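Local coordinates for heme oxygenase (Leptospira interrogans, PDB 5KZL), which catalyses the oxygen-dependent breakdown of heme, which in this enzyme family yields biliverdin, carbon monoxide and free iron, at residues R132-K144 and F161-K174. The protein carries 1 engineered substitution. Numbering follows the deposited sequence. Where two conformers were deposited one is given.
Sequences RYLGDLSGGQILK and FYEFPMIQDINGFK. With HEM (protoporphyrin IX containing Fe), chain B.
L137 meets F164 through CD1, which sits 3.9 Å from the ring centroid and 19° off its normal, a CH-pi contact over the face; D136 CB lies in plane at the ring edge. The same methyl also touches I170 CG2 and I167 CD1, while CD2 packs 3.5 Å from F173 CD1. CG anti to the backbone N (chi1 -162°) directs the fork toward the 164-174 side, and chi2 then sends one methyl to the F164 face, the other to F173 and K174 CG. The Y162 ring is sandwiched: the L143-K144 backbone passes over one face and F161 CD2 lies over the other. G140 CA lies 4.4 Å from Y162 CA, an approach that the absence of a side chain permits, since Y162 O stands where a CB would point. K144 CG lies between backbone N and carbonyl carbon (chi1 75°), and the extended chain carries NZ to E163 OE2, a 2.8 Å salt bridge on the anti side of the carboxylate; NZ also donates to Q141 OE1. Water 3 donates to both Q141 OE1 and Y162 O, bridging the segments. R132 NH2 lies 3.9 Å from F161 CZ, near the ring plane, and forms a salt bridge with D136 OD1 on its syn lone pair; the Y55 hydroxyl is hydrogen-bonded to both R132 NE and D136 OD2, tying the ion pair together. K174 NZ donates a 2.9 Å hydrogen bond to HEM O2D, a propionate oxygen, with water 2 linking it to S138 O. The glycine-rich, kinked helix lies against the porphyrin: G135 CA comes within 3.2 Å of HEM C4A, and G135 O accepts from the iron-bound water. This is the distal helix of the all-helical heme oxygenase fold, backed by the 161-169 loop and the antiparallel start of helix 170-183.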
loop_
_atom_site.group_PDB
_atom_site.type_symbol
_atom_site.label_atom_id
_atom_site.label_comp_id
_atom_site.label_asym_id
_atom_site.label_seq_id
_atom_site.Cartn_x
_atom_site.Cartn_y
_atom_site.Cartn_z
ATOM N N ARG A 132 -0.915 3.009 2.250
ATOM C CA ARG A 132 -1.019 1.736 1.546
ATOM C C ARG A 132 -2.165 0.817 2.075
ATOM O O ARG A 132 -3.074 0.531 1.307
ATOM C CB ARG A 132 0.341 0.987 1.491
ATOM C CG ARG A 132 1.368 1.583 0.480
ATOM C CD ARG A 132 0.861 1.949 -0.943
ATOM N NE ARG A 132 -0.019 0.935 -1.543
ATOM C CZ ARG A 132 -0.685 1.049 -2.691
ATOM N NH1 ARG A 132 -0.549 2.139 -3.449
ATOM N NH2 ARG A 132 -1.504 0.082 -3.088
ATOM N N TYR A 133 -2.122 0.330 3.332
ATOM C CA TYR A 133 -3.140 -0.651 3.774
ATOM C C TYR A 133 -4.551 -0.151 3.844
ATOM O O TYR A 133 -5.448 -0.885 3.427
ATOM C CB TYR A 133 -2.791 -1.273 5.115
ATOM C CG TYR A 133 -1.485 -2.027 5.156
ATOM C CD1 TYR A 133 -1.137 -2.924 4.141
ATOM C CD2 TYR A 133 -0.639 -1.922 6.251
ATOM C CE1 TYR A 133 0.053 -3.651 4.199
ATOM C CE2 TYR A 133 0.544 -2.653 6.328
ATOM C CZ TYR A 133 0.883 -3.517 5.301
ATOM O OH TYR A 133 2.062 -4.204 5.383
ATOM N N LEU A 134 -4.788 1.076 4.380
ATOM C CA LEU A 134 -6.194 1.492 4.425
ATOM C C LEU A 134 -6.739 1.704 3.000
ATOM O O LEU A 134 -7.888 1.357 2.744
ATOM C CB LEU A 134 -6.452 2.699 5.373
ATOM C CG LEU A 134 -7.935 3.041 5.613
ATOM C CD1 LEU A 134 -8.758 1.827 6.099
ATOM C CD2 LEU A 134 -8.076 4.223 6.541
ATOM N N GLY A 135 -5.882 2.156 2.081
ATOM C CA GLY A 135 -6.233 2.292 0.665
ATOM C C GLY A 135 -6.549 0.944 0.042
ATOM O O GLY A 135 -7.559 0.800 -0.656
ATOM N N ASP A 136 -5.707 -0.070 0.337
ATOM C CA ASP A 136 -5.874 -1.446 -0.180
ATOM C C ASP A 136 -7.190 -2.051 0.316
ATOM O O ASP A 136 -7.953 -2.620 -0.461
ATOM C CB ASP A 136 -4.742 -2.363 0.277
ATOM C CG ASP A 136 -3.348 -2.011 -0.193
ATOM O OD1 ASP A 136 -3.222 -1.349 -1.245
ATOM O OD2 ASP A 136 -2.387 -2.426 0.475
ATOM N N LEU A 137 -7.453 -1.918 1.608
ATOM C CA LEU A 137 -8.701 -2.435 2.155
ATOM C C LEU A 137 -9.921 -1.698 1.564
ATOM O O LEU A 137 -10.920 -2.346 1.246
ATOM C CB LEU A 137 -8.693 -2.327 3.680
ATOM C CG LEU A 137 -9.716 -3.209 4.398
ATOM C CD1 LEU A 137 -9.536 -4.678 4.055
ATOM C CD2 LEU A 137 -9.614 -3.021 5.873
ATOM N N SER A 138 -9.819 -0.360 1.372
ATOM C CA SER A 138 -10.920 0.441 0.833
ATOM C C SER A 138 -11.217 0.184 -0.645
ATOM O O SER A 138 -12.382 0.145 -1.026
ATOM C CB SER A 138 -10.698 1.927 1.099
ATOM O OG SER A 138 -10.443 2.131 2.480
ATOM N N GLY A 139 -10.173 -0.011 -1.446
ATOM C CA GLY A 139 -10.294 -0.183 -2.890
ATOM C C GLY A 139 -10.241 -1.581 -3.477
ATOM O O GLY A 139 -10.525 -1.747 -4.663
ATOM N N GLY A 140 -9.849 -2.569 -2.681
ATOM C CA GLY A 140 -9.668 -3.953 -3.129
ATOM C C GLY A 140 -10.794 -4.587 -3.916
ATOM O O GLY A 140 -10.564 -5.134 -5.001
ATOM N N GLN A 141 -12.026 -4.568 -3.361
ATOM C CA GLN A 141 -13.157 -5.180 -4.069
ATOM C C GLN A 141 -13.401 -4.544 -5.444
ATOM O O GLN A 141 -13.627 -5.261 -6.419
ATOM C CB GLN A 141 -14.444 -5.218 -3.214
ATOM C CG GLN A 141 -14.367 -6.192 -2.035
ATOM C CD GLN A 141 -13.977 -7.604 -2.429
ATOM O OE1 GLN A 141 -12.835 -8.043 -2.219
ATOM N NE2 GLN A 141 -14.915 -8.340 -3.017
ATOM N N ILE A 142 -13.285 -3.207 -5.529
ATOM C CA ILE A 142 -13.457 -2.463 -6.777
ATOM C C ILE A 142 -12.319 -2.770 -7.753
ATOM O O ILE A 142 -12.588 -3.098 -8.905
ATOM C CB ILE A 142 -13.583 -0.947 -6.530
ATOM C CG1 ILE A 142 -14.877 -0.618 -5.761
ATOM C CG2 ILE A 142 -13.473 -0.151 -7.846
ATOM C CD1 ILE A 142 -14.885 0.753 -5.121
ATOM N N LEU A 143 -11.060 -2.657 -7.282
ATOM C CA LEU A 143 -9.863 -2.849 -8.097
ATOM C C LEU A 143 -9.713 -4.276 -8.623
ATOM O O LEU A 143 -9.331 -4.436 -9.787
ATOM C CB LEU A 143 -8.603 -2.373 -7.345
ATOM C CG LEU A 143 -8.469 -0.837 -7.154
ATOM C CD1 LEU A 143 -7.306 -0.505 -6.209
ATOM C CD2 LEU A 143 -8.305 -0.105 -8.497
ATOM N N LYS A 144 -10.071 -5.307 -7.815
ATOM C CA LYS A 144 -9.973 -6.683 -8.306
ATOM C C LYS A 144 -10.909 -6.925 -9.505
ATOM O O LYS A 144 -10.491 -7.570 -10.462
ATOM C CB LYS A 144 -10.140 -7.731 -7.201
ATOM C CG LYS A 144 -11.535 -7.975 -6.680
ATOM C CD LYS A 144 -11.435 -8.929 -5.500
ATOM C CE LYS A 144 -12.748 -9.595 -5.175
ATOM N NZ LYS A 144 -12.662 -10.371 -3.903
ATOM N N PHE A 161 -3.588 -9.864 -4.507
ATOM C CA PHE A 161 -3.238 -8.572 -3.907
ATOM C C PHE A 161 -4.436 -7.800 -3.353
ATOM O O PHE A 161 -4.290 -7.072 -2.382
ATOM C CB PHE A 161 -2.437 -7.730 -4.901
ATOM C CG PHE A 161 -2.073 -6.335 -4.455
ATOM C CD1 PHE A 161 -1.336 -6.128 -3.289
ATOM C CD2 PHE A 161 -2.406 -5.230 -5.236
ATOM C CE1 PHE A 161 -0.961 -4.834 -2.898
ATOM C CE2 PHE A 161 -2.016 -3.933 -4.853
ATOM C CZ PHE A 161 -1.286 -3.750 -3.692
ATOM N N TYR A 162 -5.606 -7.952 -3.965
ATOM C CA TYR A 162 -6.808 -7.216 -3.555
ATOM C C TYR A 162 -7.673 -7.935 -2.536
ATOM O O TYR A 162 -8.696 -7.377 -2.123
ATOM C CB TYR A 162 -7.654 -6.891 -4.787
ATOM C CG TYR A 162 -6.859 -6.213 -5.873
ATOM C CD1 TYR A 162 -6.436 -4.896 -5.735
ATOM C CD2 TYR A 162 -6.517 -6.891 -7.038
ATOM C CE1 TYR A 162 -5.663 -4.278 -6.715
ATOM C CE2 TYR A 162 -5.748 -6.282 -8.029
ATOM C CZ TYR A 162 -5.342 -4.968 -7.871
ATOM O OH TYR A 162 -4.580 -4.361 -8.833
ATOM N N GLU A 163 -7.289 -9.161 -2.138
ATOM C CA GLU A 163 -8.087 -9.978 -1.223
ATOM C C GLU A 163 -7.441 -10.176 0.146
ATOM O O GLU A 163 -6.216 -10.377 0.261
ATOM C CB GLU A 163 -8.425 -11.327 -1.881
ATOM C CG GLU A 163 -9.130 -11.205 -3.221
ATOM C CD GLU A 163 -9.718 -12.524 -3.681
ATOM O OE1 GLU A 163 -9.078 -13.570 -3.440
ATOM O OE2 GLU A 163 -10.821 -12.514 -4.276
ATOM N N PHE A 164 -8.288 -10.114 1.186
ATOM C CA PHE A 164 -7.894 -10.231 2.590
ATOM C C PHE A 164 -8.584 -11.447 3.216
ATOM O O PHE A 164 -9.598 -11.271 3.883
ATOM C CB PHE A 164 -8.232 -8.912 3.347
ATOM C CG PHE A 164 -7.474 -7.738 2.773
ATOM C CD1 PHE A 164 -7.971 -7.034 1.678
ATOM C CD2 PHE A 164 -6.228 -7.378 3.280
ATOM C CE1 PHE A 164 -7.250 -5.970 1.121
ATOM C CE2 PHE A 164 -5.502 -6.328 2.707
ATOM C CZ PHE A 164 -6.026 -5.622 1.646
ATOM N N PRO A 165 -8.085 -12.688 2.976
ATOM C CA PRO A 165 -8.775 -13.874 3.521
ATOM C C PRO A 165 -8.830 -13.906 5.050
ATOM O O PRO A 165 -9.720 -14.533 5.599
ATOM C CB PRO A 165 -7.995 -15.054 2.926
ATOM C CG PRO A 165 -6.641 -14.492 2.612
ATOM C CD PRO A 165 -6.900 -13.077 2.177
ATOM N N MET A 166 -7.934 -13.167 5.732
ATOM C CA MET A 166 -7.905 -13.101 7.194
ATOM C C MET A 166 -8.977 -12.150 7.763
ATOM O O MET A 166 -9.145 -12.079 8.982
ATOM C CB MET A 166 -6.498 -12.661 7.678
ATOM C CG MET A 166 -5.403 -13.647 7.344
ATOM S SD MET A 166 -3.790 -13.126 7.987
ATOM C CE MET A 166 -2.809 -14.594 7.694
ATOM N N ILE A 167 -9.654 -11.381 6.892
ATOM C CA ILE A 167 -10.661 -10.381 7.274
ATOM C C ILE A 167 -12.004 -10.794 6.648
ATOM O O ILE A 167 -12.175 -10.682 5.435
ATOM C CB ILE A 167 -10.216 -8.931 6.844
ATOM C CG1 ILE A 167 -8.852 -8.496 7.485
ATOM C CG2 ILE A 167 -11.309 -7.901 7.142
ATOM C CD1 ILE A 167 -8.177 -7.177 6.831
ATOM N N GLN A 168 -12.963 -11.236 7.467
ATOM C CA GLN A 168 -14.271 -11.658 6.938
ATOM C C GLN A 168 -15.290 -10.540 6.895
ATOM O O GLN A 168 -16.302 -10.673 6.214
ATOM C CB GLN A 168 -14.830 -12.882 7.687
ATOM C CG GLN A 168 -14.011 -14.166 7.494
ATOM C CD GLN A 168 -12.813 -14.212 8.411
ATOM O OE1 GLN A 168 -12.916 -13.977 9.623
ATOM N NE2 GLN A 168 -11.640 -14.461 7.841
ATOM N N ASP A 169 -15.032 -9.444 7.629
ATOM C CA ASP A 169 -15.879 -8.245 7.688
ATOM C C ASP A 169 -15.019 -7.029 7.331
ATOM O O ASP A 169 -14.487 -6.363 8.215
ATOM C CB ASP A 169 -16.490 -8.092 9.101
ATOM C CG ASP A 169 -17.344 -6.857 9.325
ATOM O OD1 ASP A 169 -17.668 -6.164 8.327
ATOM O OD2 ASP A 169 -17.655 -6.557 10.503
ATOM N N ILE A 170 -14.909 -6.724 6.043
ATOM C CA ILE A 170 -14.084 -5.615 5.558
ATOM C C ILE A 170 -14.522 -4.277 6.143
ATOM O O ILE A 170 -13.669 -3.510 6.610
ATOM C CB ILE A 170 -14.046 -5.596 3.996
ATOM C CG1 ILE A 170 -13.419 -6.902 3.452
ATOM C CG2 ILE A 170 -13.284 -4.354 3.465
ATOM C CD1 ILE A 170 -13.742 -7.219 1.980
ATOM N N ASN A 171 -15.851 -3.996 6.110
ATOM C CA ASN A 171 -16.441 -2.751 6.624
ATOM C C ASN A 171 -16.118 -2.570 8.103
ATOM O O ASN A 171 -15.688 -1.507 8.522
ATOM C CB ASN A 171 -17.957 -2.728 6.382
ATOM C CG ASN A 171 -18.621 -1.413 6.711
ATOM O OD1 ASN A 171 -18.351 -0.380 6.089
ATOM N ND2 ASN A 171 -19.551 -1.436 7.660
ATOM N N GLY A 172 -16.299 -3.648 8.882
ATOM C CA GLY A 172 -16.011 -3.619 10.313
ATOM C C GLY A 172 -14.532 -3.391 10.580
ATOM O O GLY A 172 -14.178 -2.613 11.475
ATOM N N PHE A 173 -13.647 -4.028 9.773
ATOM C CA PHE A 173 -12.199 -3.872 9.914
ATOM C C PHE A 173 -11.737 -2.457 9.574
ATOM O O PHE A 173 -10.902 -1.911 10.285
ATOM C CB PHE A 173 -11.436 -4.891 9.063
ATOM C CG PHE A 173 -10.004 -5.096 9.505
ATOM C CD1 PHE A 173 -9.001 -4.212 9.113
ATOM C CD2 PHE A 173 -9.656 -6.178 10.304
ATOM C CE1 PHE A 173 -7.679 -4.402 9.528
ATOM C CE2 PHE A 173 -8.331 -6.361 10.728
ATOM C CZ PHE A 173 -7.351 -5.490 10.313
ATOM N N LYS A 174 -12.290 -1.844 8.508
ATOM C CA LYS A 174 -11.950 -0.466 8.140
ATOM C C LYS A 174 -12.274 0.477 9.302
ATOM O O LYS A 174 -11.455 1.334 9.634
ATOM C CB LYS A 174 -12.750 -0.027 6.908
ATOM C CG LYS A 174 -12.222 -0.566 5.568
ATOM C CD LYS A 174 -13.268 -0.481 4.459
ATOM C CE LYS A 174 -13.810 0.890 4.136
ATOM N NZ LYS A 174 -14.984 0.807 3.208
HETATM C CHA HEM B . -9.771 5.319 -0.188
HETATM C CHB HEM B . -5.083 5.342 -0.906
HETATM C CHC HEM B . -5.905 4.934 -5.597
HETATM C CHD HEM B . -10.404 4.023 -4.725
HETATM C C1A HEM B . -8.433 5.350 0.009
HETATM C C2A HEM B . -7.824 5.591 1.284
HETATM C C3A HEM B . -6.512 5.622 1.068
HETATM C C4A HEM B . -6.295 5.384 -0.289
HETATM C CMA HEM B . -5.444 5.811 2.072
HETATM C CAA HEM B . -8.512 5.769 2.615
HETATM C CBA HEM B . -9.088 7.190 2.812
HETATM C CGA HEM B . -9.598 7.342 4.184
HETATM O O1A HEM B . -9.123 8.150 4.921
HETATM O O2A HEM B . -10.508 6.613 4.542
HETATM C C1B HEM B . -4.878 5.255 -2.272
HETATM C C2B HEM B . -3.573 5.377 -2.904
HETATM C C3B HEM B . -3.832 5.262 -4.222
HETATM C C4B HEM B . -5.283 5.083 -4.376
HETATM C CMB HEM B . -2.239 5.542 -2.261
HETATM C CAB HEM B . -2.962 5.308 -5.328
HETATM C CBB HEM B . -1.833 5.741 -5.080
HETATM C C1C HEM B . -7.163 4.498 -5.811
HETATM C C2C HEM B . -7.672 3.933 -7.013
HETATM C C3C HEM B . -8.962 3.668 -6.741
HETATM C C4C HEM B . -9.222 4.037 -5.373
HETATM C CMC HEM B . -6.904 3.684 -8.311
HETATM C CAC HEM B . -9.888 3.096 -7.691
HETATM C CBC HEM B . -10.946 2.516 -7.292
HETATM C C1D HEM B . -10.619 4.411 -3.418
HETATM C C2D HEM B . -11.966 4.431 -2.792
HETATM C C3D HEM B . -11.777 4.755 -1.538
HETATM C C4D HEM B . -10.329 4.961 -1.386
HETATM C CMD HEM B . -13.256 4.073 -3.444
HETATM C CAD HEM B . -12.858 4.938 -0.509
HETATM C CBD HEM B . -13.429 3.667 -0.000
HETATM C CGD HEM B . -14.485 3.870 1.038
HETATM O O1D HEM B . -14.603 4.892 1.597
HETATM O O2D HEM B . -15.190 2.941 1.291
HETATM N NA HEM B . -7.448 5.269 -0.892
HETATM N NB HEM B . -5.756 5.134 -3.207
HETATM N NC HEM B . -8.114 4.541 -4.905
HETATM N ND HEM B . -9.705 4.726 -2.526
HETATM FE FE HEM B . -7.803 4.934 -2.872
HETATM O O HOH W 1 -7.550 2.680 -2.652
HETATM O O HOH W 2 -14.481 -0.467 0.618
HETATM O O HOH W 3 -10.937 -6.929 -0.612
#